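Local coordinates for Rho GTPase activating protein 15 (Homo sapiens, PDB 3BYI), which switches off Rho-type GTPases, Rac1 among them, by stimulating hydrolysis of their bound GTP through its RhoGAP domain, the part modelled here, at residues 26-29 against 35-38; 37-42 against 98-103; 114-119 against 137-142. All blocks are in the same frame, centred on the assembly; numbering follows the deposited sequence.

Contact 1 of 3, residues 26-29 against 35-38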
loop_
_atom_site.group_PDB
_atom_site.type_symbol
_atom_site.label_atom_id
_atom_site.label_comp_id
_atom_site.label_asym_id
_atom_site.label_seq_id
_atom_site.Cartn_x
_atom_site.Cartn_y
_atom_site.Cartn_z
ATOM N N LYS A 26 -9.586 1.703 11.774
ATOM C CA LYS A 26 -9.180 1.845 13.162
ATOM C C LYS A 26 -7.877 2.614 13.286
ATOM O O LYS A 26 -7.724 3.410 14.204
ATOM C CB LYS A 26 -9.051 0.475 13.843
ATOM C CG LYS A 26 -10.390 -0.249 14.031
ATOM C CD LYS A 26 -10.562 -0.753 15.474
ATOM N N VAL A 27 -6.922 2.373 12.376
ATOM C CA VAL A 27 -5.649 3.125 12.431
ATOM C C VAL A 27 -5.941 4.617 12.262
ATOM O O VAL A 27 -5.449 5.453 13.036
ATOM C CB VAL A 27 -4.625 2.636 11.395
ATOM C CG1 VAL A 27 -3.435 3.624 11.273
ATOM C CG2 VAL A 27 -4.177 1.190 11.751
ATOM N N CYS A 28 -6.794 4.919 11.290
ATOM C CA CYS A 28 -7.113 6.275 10.910
ATOM C C CYS A 28 -7.962 6.936 11.961
ATOM O O CYS A 28 -7.780 8.105 12.252
ATOM C CB CYS A 28 -7.781 6.300 9.526
ATOM S SG CYS A 28 -6.598 6.103 8.100
ATOM N N GLU A 29 -8.861 6.180 12.590
ATOM C CA GLU A 29 -9.737 6.759 13.620
ATOM C C GLU A 29 -8.912 7.202 14.839
ATOM O O GLU A 29 -9.159 8.275 15.459
ATOM C CB GLU A 29 -10.793 5.737 14.019
ATOM C CG GLU A 29 -11.974 6.270 14.887
ATOM C CD GLU A 29 -13.029 7.039 14.063
ATOM O OE1 GLU A 29 -12.917 7.073 12.804
ATOM O OE2 GLU A 29 -13.960 7.605 14.690
ATOM N N VAL A 35 -5.499 9.227 6.134
ATOM C CA VAL A 35 -4.300 8.552 5.681
ATOM C C VAL A 35 -3.376 8.280 6.860
ATOM O O VAL A 35 -3.026 9.196 7.577
ATOM C CB VAL A 35 -3.520 9.390 4.639
ATOM C CG1 VAL A 35 -2.410 8.552 4.058
ATOM C CG2 VAL A 35 -4.449 9.899 3.546
ATOM N N PRO A 36 -2.984 7.017 7.072
ATOM C CA PRO A 36 -2.083 6.761 8.183
ATOM C C PRO A 36 -0.753 7.506 8.101
ATOM O O PRO A 36 -0.105 7.549 7.062
ATOM C CB PRO A 36 -1.835 5.250 8.105
ATOM C CG PRO A 36 -2.982 4.713 7.344
ATOM C CD PRO A 36 -3.355 5.779 6.368
ATOM N N TRP A 37 -0.352 8.075 9.217
ATOM C CA TRP A 37 0.953 8.724 9.343
ATOM C C TRP A 37 2.103 7.859 8.836
ATOM O O TRP A 37 3.020 8.382 8.231
ATOM C CB TRP A 37 1.242 9.123 10.796
ATOM C CG TRP A 37 0.551 10.352 11.118
ATOM C CD1 TRP A 37 -0.542 10.500 11.912
ATOM C CD2 TRP A 37 0.844 11.629 10.588
ATOM N NE1 TRP A 37 -0.940 11.801 11.916
ATOM C CE2 TRP A 37 -0.098 12.524 11.119
ATOM C CE3 TRP A 37 1.825 12.110 9.716
ATOM C CZ2 TRP A 37 -0.071 13.893 10.838
ATOM C CZ3 TRP A 37 1.842 13.444 9.411
ATOM C CH2 TRP A 37 0.896 14.331 9.968
ATOM N N PHE A 38 2.076 6.555 9.118
ATOM C CA PHE A 38 3.189 5.695 8.724
ATOM C C PHE A 38 3.315 5.619 7.195
ATOM O O PHE A 38 4.413 5.574 6.666
ATOM C CB PHE A 38 3.066 4.285 9.292
ATOM C CG PHE A 38 4.212 3.365 8.870
ATOM C CD1 PHE A 38 5.506 3.596 9.310
ATOM C CD2 PHE A 38 3.988 2.272 8.043
ATOM C CE1 PHE A 38 6.552 2.714 8.966
ATOM C CE2 PHE A 38 5.013 1.446 7.683
ATOM C CZ PHE A 38 6.293 1.655 8.156
#

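Contact 2 of 3, residues 37-42 against 98-103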
loop_
_atom_site.group_PDB
_atom_site.type_symbol
_atom_site.label_atom_id
_atom_site.label_comp_id
_atom_site.label_asym_id
_atom_site.label_seq_id
_atom_site.Cartn_x
_atom_site.Cartn_y
_atom_site.Cartn_z
ATOM N N TRP A 37 -0.352 8.075 9.217
ATOM C CA TRP A 37 0.953 8.724 9.343
ATOM C C TRP A 37 2.103 7.859 8.836
ATOM O O TRP A 37 3.020 8.382 8.231
ATOM C CB TRP A 37 1.242 9.123 10.796
ATOM C CG TRP A 37 0.551 10.352 11.118
ATOM C CD1 TRP A 37 -0.542 10.500 11.912
ATOM C CD2 TRP A 37 0.844 11.629 10.588
ATOM N NE1 TRP A 37 -0.940 11.801 11.916
ATOM C CE2 TRP A 37 -0.098 12.524 11.119
ATOM C CE3 TRP A 37 1.825 12.110 9.716
ATOM C CZ2 TRP A 37 -0.071 13.893 10.838
ATOM C CZ3 TRP A 37 1.842 13.444 9.411
ATOM C CH2 TRP A 37 0.896 14.331 9.968
ATOM N N PHE A 38 2.076 6.555 9.118
ATOM C CA PHE A 38 3.189 5.695 8.724
ATOM C C PHE A 38 3.315 5.619 7.195
ATOM O O PHE A 38 4.413 5.574 6.666
ATOM C CB PHE A 38 3.066 4.285 9.292
ATOM C CG PHE A 38 4.212 3.365 8.870
ATOM C CD1 PHE A 38 5.506 3.596 9.310
ATOM C CD2 PHE A 38 3.988 2.272 8.043
ATOM C CE1 PHE A 38 6.552 2.714 8.966
ATOM C CE2 PHE A 38 5.013 1.446 7.683
ATOM C CZ PHE A 38 6.293 1.655 8.156
ATOM N N VAL A 39 2.165 5.606 6.511
ATOM C CA VAL A 39 2.127 5.617 5.073
ATOM C C VAL A 39 2.744 6.928 4.513
ATOM O O VAL A 39 3.501 6.919 3.551
ATOM C CB VAL A 39 0.674 5.403 4.539
ATOM C CG1 VAL A 39 0.587 5.664 2.993
ATOM C CG2 VAL A 39 0.155 3.993 4.911
ATOM N N LYS A 40 2.409 8.057 5.124
ATOM C CA LYS A 40 2.938 9.319 4.663
ATOM C C LYS A 40 4.438 9.454 4.984
ATOM O O LYS A 40 5.199 10.039 4.211
ATOM C CB LYS A 40 2.111 10.464 5.206
ATOM C CG LYS A 40 0.678 10.480 4.683
ATOM C CD LYS A 40 -0.103 11.766 5.115
ATOM C CE LYS A 40 -0.386 11.834 6.578
ATOM N NZ LYS A 40 -1.278 13.006 6.937
ATOM N N GLN A 41 4.872 8.917 6.120
ATOM C CA GLN A 41 6.296 8.904 6.453
ATOM C C GLN A 41 7.133 8.115 5.453
ATOM O O GLN A 41 8.248 8.513 5.126
ATOM C CB GLN A 41 6.546 8.237 7.783
ATOM C CG GLN A 41 6.644 9.156 8.890
ATOM C CD GLN A 41 7.287 8.518 10.078
ATOM O OE1 GLN A 41 6.695 7.653 10.714
ATOM N NE2 GLN A 41 8.519 8.952 10.395
ATOM N N CYS A 42 6.638 6.937 5.086
ATOM C CA CYS A 42 7.341 6.067 4.166
ATOM C C CYS A 42 7.438 6.690 2.798
ATOM O O CYS A 42 8.505 6.746 2.220
ATOM C CB CYS A 42 6.640 4.704 4.079
ATOM S SG CYS A 42 6.997 3.644 5.516
ATOM N N MET A 98 4.415 -4.202 3.545
ATOM C CA MET A 98 4.027 -5.082 4.657
ATOM C C MET A 98 2.825 -4.525 5.427
ATOM O O MET A 98 1.977 -5.295 5.875
ATOM C CB MET A 98 5.207 -5.291 5.636
ATOM C CG MET A 98 4.873 -6.197 6.789
ATOM S SD MET A 98 6.233 -6.604 7.900
ATOM C CE MET A 98 7.069 -7.827 6.863
ATOM N N PHE A 99 2.779 -3.206 5.593
ATOM C CA PHE A 99 1.645 -2.535 6.223
ATOM C C PHE A 99 0.384 -2.836 5.442
ATOM O O PHE A 99 -0.604 -3.298 6.003
ATOM C CB PHE A 99 1.886 -1.017 6.342
ATOM C CG PHE A 99 0.683 -0.245 6.840
ATOM C CD1 PHE A 99 0.393 -0.192 8.207
ATOM C CD2 PHE A 99 -0.163 0.406 5.944
ATOM C CE1 PHE A 99 -0.685 0.487 8.650
ATOM C CE2 PHE A 99 -1.297 1.088 6.389
ATOM C CZ PHE A 99 -1.548 1.160 7.720
ATOM N N PHE A 100 0.426 -2.632 4.130
ATOM C CA PHE A 100 -0.750 -2.893 3.311
ATOM C C PHE A 100 -1.143 -4.378 3.262
ATOM O O PHE A 100 -2.337 -4.723 3.258
ATOM C CB PHE A 100 -0.563 -2.336 1.920
ATOM C CG PHE A 100 -0.682 -0.841 1.866
ATOM C CD1 PHE A 100 0.444 -0.046 1.669
ATOM C CD2 PHE A 100 -1.912 -0.235 2.049
ATOM C CE1 PHE A 100 0.332 1.330 1.648
ATOM C CE2 PHE A 100 -2.042 1.131 1.996
ATOM C CZ PHE A 100 -0.922 1.920 1.797
ATOM N N ARG A 101 -0.134 -5.257 3.267
ATOM C CA ARG A 101 -0.380 -6.700 3.273
ATOM C C ARG A 101 -0.973 -7.178 4.598
ATOM O O ARG A 101 -1.697 -8.153 4.607
ATOM C CB ARG A 101 0.903 -7.516 2.956
ATOM C CG ARG A 101 1.285 -7.544 1.465
ATOM C CD ARG A 101 2.773 -7.942 1.230
ATOM N NE ARG A 101 3.181 -7.629 -0.148
ATOM C CZ ARG A 101 4.437 -7.446 -0.574
ATOM N NH1 ARG A 101 5.481 -7.561 0.239
ATOM N NH2 ARG A 101 4.656 -7.155 -1.852
ATOM N N GLU A 102 -0.655 -6.490 5.694
ATOM C CA GLU A 102 -1.093 -6.930 7.032
ATOM C C GLU A 102 -2.435 -6.312 7.442
ATOM O O GLU A 102 -2.971 -6.705 8.427
ATOM C CB GLU A 102 0.027 -6.684 8.079
ATOM C CG GLU A 102 -0.115 -7.567 9.300
ATOM C CD GLU A 102 1.075 -7.524 10.211
ATOM O OE1 GLU A 102 2.179 -7.162 9.764
ATOM O OE2 GLU A 102 0.887 -7.847 11.402
ATOM N N LEU A 103 -2.977 -5.365 6.677
ATOM C CA LEU A 103 -4.305 -4.826 6.948
ATOM C C LEU A 103 -5.235 -5.996 6.996
ATOM O O LEU A 103 -5.084 -6.875 6.200
ATOM C CB LEU A 103 -4.710 -3.882 5.818
ATOM C CG LEU A 103 -3.990 -2.530 5.800
ATOM C CD1 LEU A 103 -4.442 -1.685 4.632
ATOM C CD2 LEU A 103 -4.274 -1.819 7.063
#

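Contact 3 of 3, residues 114-119 against 137-142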
loop_
_atom_site.group_PDB
_atom_site.type_symbol
_atom_site.label_atom_id
_atom_site.label_comp_id
_atom_site.label_asym_id
_atom_site.label_seq_id
_atom_site.Cartn_x
_atom_site.Cartn_y
_atom_site.Cartn_z
ATOM N N GLU A 114 -15.769 -6.920 -7.092
ATOM C CA GLU A 114 -16.601 -7.239 -8.258
ATOM C C GLU A 114 -16.882 -5.992 -9.101
ATOM O O GLU A 114 -16.851 -6.057 -10.330
ATOM C CB GLU A 114 -17.908 -7.934 -7.858
ATOM N N GLN A 115 -17.118 -4.856 -8.436
ATOM C CA GLN A 115 -17.415 -3.596 -9.123
ATOM C C GLN A 115 -16.225 -3.049 -9.879
ATOM O O GLN A 115 -16.419 -2.509 -10.962
ATOM C CB GLN A 115 -17.951 -2.515 -8.157
ATOM C CG GLN A 115 -19.480 -2.576 -7.812
ATOM C CD GLN A 115 -19.910 -1.539 -6.710
ATOM O OE1 GLN A 115 -20.370 -0.437 -7.050
ATOM N NE2 GLN A 115 -19.745 -1.885 -5.407
ATOM N N PHE A 116 -15.023 -3.137 -9.284
ATOM C CA PHE A 116 -13.733 -2.695 -9.915
ATOM C C PHE A 116 -13.347 -3.569 -11.104
ATOM O O PHE A 116 -12.848 -3.063 -12.117
ATOM C CB PHE A 116 -12.548 -2.708 -8.916
ATOM C CG PHE A 116 -12.438 -1.461 -8.029
ATOM C CD1 PHE A 116 -12.749 -1.516 -6.684
ATOM C CD2 PHE A 116 -12.024 -0.246 -8.556
ATOM C CE1 PHE A 116 -12.657 -0.369 -5.868
ATOM C CE2 PHE A 116 -11.910 0.887 -7.756
ATOM C CZ PHE A 116 -12.234 0.831 -6.408
ATOM N N VAL A 117 -13.555 -4.878 -10.963
ATOM C CA VAL A 117 -13.375 -5.819 -12.090
ATOM C C VAL A 117 -14.294 -5.488 -13.261
ATOM O O VAL A 117 -13.829 -5.462 -14.398
ATOM C CB VAL A 117 -13.625 -7.300 -11.681
ATOM C CG1 VAL A 117 -13.651 -8.214 -12.920
ATOM C CG2 VAL A 117 -12.576 -7.766 -10.706
ATOM N N GLU A 118 -15.589 -5.278 -12.993
ATOM C CA GLU A 118 -16.539 -4.835 -14.028
ATOM C C GLU A 118 -16.043 -3.557 -14.692
ATOM O O GLU A 118 -16.192 -3.377 -15.915
ATOM C CB GLU A 118 -17.928 -4.532 -13.442
ATOM C CG GLU A 118 -18.785 -5.735 -13.105
ATOM C CD GLU A 118 -20.211 -5.348 -12.653
ATOM O OE1 GLU A 118 -20.535 -4.134 -12.647
ATOM O OE2 GLU A 118 -21.009 -6.263 -12.311
ATOM N N ALA A 119 -15.497 -2.660 -13.863
ATOM C CA ALA A 119 -14.990 -1.371 -14.332
ATOM C C ALA A 119 -13.861 -1.517 -15.331
ATOM O O ALA A 119 -13.929 -0.898 -16.390
ATOM C CB ALA A 119 -14.557 -0.468 -13.166
ATOM N N GLN A 137 -15.132 7.273 -5.518
ATOM C CA GLN A 137 -16.043 8.194 -4.811
ATOM C C GLN A 137 -17.015 7.474 -3.868
ATOM O O GLN A 137 -17.571 8.093 -2.975
ATOM C CB GLN A 137 -16.803 9.094 -5.812
ATOM C CG GLN A 137 -15.914 10.215 -6.422
ATOM C CD GLN A 137 -16.447 10.830 -7.740
ATOM O OE1 GLN A 137 -17.362 10.296 -8.385
ATOM N NE2 GLN A 137 -15.840 11.953 -8.151
ATOM N N LYS A 138 -17.236 6.178 -4.058
ATOM C CA LYS A 138 -18.072 5.439 -3.119
ATOM C C LYS A 138 -17.288 4.864 -1.931
ATOM O O LYS A 138 -17.883 4.396 -0.987
ATOM C CB LYS A 138 -18.874 4.340 -3.820
ATOM C CG LYS A 138 -19.853 4.845 -4.889
ATOM C CD LYS A 138 -20.463 3.675 -5.695
ATOM C CE LYS A 138 -21.260 4.155 -6.914
ATOM N NZ LYS A 138 -20.378 4.569 -8.075
ATOM N N LEU A 139 -15.964 4.908 -1.965
ATOM C CA LEU A 139 -15.169 4.293 -0.891
ATOM C C LEU A 139 -15.227 5.038 0.446
ATOM O O LEU A 139 -15.520 6.235 0.493
ATOM C CB LEU A 139 -13.722 4.189 -1.301
ATOM C CG LEU A 139 -13.332 3.188 -2.366
ATOM C CD1 LEU A 139 -11.999 3.633 -2.947
ATOM C CD2 LEU A 139 -13.271 1.766 -1.794
ATOM N N PRO A 140 -14.919 4.338 1.547
ATOM C CA PRO A 140 -14.809 5.062 2.797
ATOM C C PRO A 140 -13.610 6.019 2.687
ATOM O O PRO A 140 -12.591 5.678 2.076
ATOM C CB PRO A 140 -14.551 3.957 3.824
ATOM C CG PRO A 140 -14.900 2.695 3.152
ATOM C CD PRO A 140 -14.617 2.910 1.725
ATOM N N PRO A 141 -13.736 7.227 3.229
ATOM C CA PRO A 141 -12.653 8.195 2.976
ATOM C C PRO A 141 -11.214 7.712 3.274
ATOM O O PRO A 141 -10.296 8.109 2.572
ATOM C CB PRO A 141 -13.030 9.392 3.865
ATOM C CG PRO A 141 -14.511 9.241 4.090
ATOM C CD PRO A 141 -14.816 7.786 4.057
ATOM N N PRO A 142 -11.011 6.900 4.329
ATOM C CA PRO A 142 -9.648 6.399 4.485
ATOM C C PRO A 142 -9.125 5.599 3.315
ATOM O O PRO A 142 -7.943 5.675 3.023
ATOM C CB PRO A 142 -9.728 5.535 5.760
ATOM C CG PRO A 142 -10.929 6.037 6.483
ATOM C CD PRO A 142 -11.889 6.451 5.425
#

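Contact 1 of 3, residues 26-29 against 35-38
V27 and C28, neighbours on one turn of helix 24-31, both lean on the ring of P36, and that ring is where the packing is tight. SG of C28 sits 3.7 Å from CD of P36, with CG of the same ring only slightly farther off. From the other residue, CG1 of V27 meets CB of P36 at 3.9 Å, its side chain crossing the proline at about a right angle. The valine manages this because CG1 stands anti to the backbone N (chi1 168°), which carries that methyl out to the ring. Between them the two residues touch CB, CG and CD of the proline by van der Waals contact alone; no hydrogen bond joins the segments. V35 adds less: its backbone N lies 3.9 Å from SG of C28, while its CB points away, and its side chain packs on D145 and T146 of helix 141-159.

The other side of the turn is quite different: the side chains of K26 and E29 are exposed and take no part, and the lysine is not modelled beyond CD. W37 is exposed as well. Its backbone N, at the start of helix 37-49, makes a hydrogen bond to OE1 of E31. Two successive helices of the all-helical RhoGAP fold are thus joined by a short connection, with P36, at the N-cap position of the second, packed against the first.

Contact 2 of 3, residues 37-42 against 98-103
One methyl of V39 carries most of this contact. Its CG2 lies 3.6 Å from CE2 of F99, with CD2 of that ring almost as near, and also reaches CZ of F100 at 3.9 Å. It comes at both rings obliquely, and the side chains of V39 and F99 cross at about a right angle. F38, the preceding residue, joins in: CE2 of its ring is 4.2 Å from CB of F99, which lies at the edge of the F38 ring, near its plane.

The two phenylalanines of 98-103 also support each other. CG of F99 is anti to its backbone N (chi1 173°), whereas F100 swings the other way, with CG anti to the carbonyl carbon (chi1 -74°); this sets CD2 of F99 4.1 Å above the plane of the F100 ring, over its centre. On the facing helix, SG of C42, one turn on from F38, lies 3.4 Å above one face of the F38 ring, offset toward its rim.

Behind the side chains, the segments 37-42 and 98-102 run roughly antiparallel (152°), their axes approaching to 11.5 Å. V39 and the phenylalanine rings of both helices bridge that distance, and the contact forms part of the buried interior of the all-helical RhoGAP domain.

Further layers close round it. The F38 ring rests against L69 and V73 of helix 63-74 and meets the ring of F20. F99 touches I19, and F100 packs on T178 and L179 of helix 168-180. At the C-terminal end of the segment, E102 forms a salt bridge to R70 and the carbonyl O of L103 accepts a hydrogen bond from R181.

Contact 3 of 3, residues 114-119 against 137-142
A chi1 of -83° swings the ring of F116 off helix 110-120 until its far end approaches L139, where chi1 of -71° and an anti chi2 (159°) carry CD1 toward the ring. Neither CB points straight across the gap; it is the ends of the two side chains that close it. The setting is a helix-to-linker contact of the RhoGAP domain: F116 projects from helix 110-120, and L139 lies in the short connection between helices 125-138 and 141-159.

The meeting is light. CZ of F116 stands 4.5 Å from CD1 of L139, and the leucine methyl arrives at the ring edge, near its plane. The backbones remain well separated, with even the nearest CA atoms, those of Q115 and K138, 10.9 Å apart. The ring also meets F108 edge-to-face and packs on L135 of helix 125-138 and I199 of helix 189-205. L139 also rests on P109.

Toward the surface, CB of Q115 and CB of K138 each head toward the other segment. The lysine chain is extended through chi3 and then bends at its last torsion, and NZ makes a weak hydrogen bond to the carbonyl O of S134, one turn back on its own helix. The glutamine meets the aliphatic part of the lysine: OE1 of Q115 lies 4.3 Å from CD of K138.

How the contacts relate
Contacts 1 and 2 are continuous: their centres are 9 Å apart, both use helix 37-49 with W37 and F38 in common, and CG of P36 packs on CZ of F99 at 3.8 Å. A second touch joins the loop just ahead of that helix to its first turn, CG1 of V35 to CG of K40 at 3.7 Å. Contact 3 is more remote, its centre about 20 Å from each of the others, yet SG of C28 in contact 1 reaches CB of P142 at 3.9 Å. Contacts 2 and 3 do not touch, with nearest atoms about 8 Å apart. All three lie away from R58, the predicted arginine finger, and belong to the helical framework.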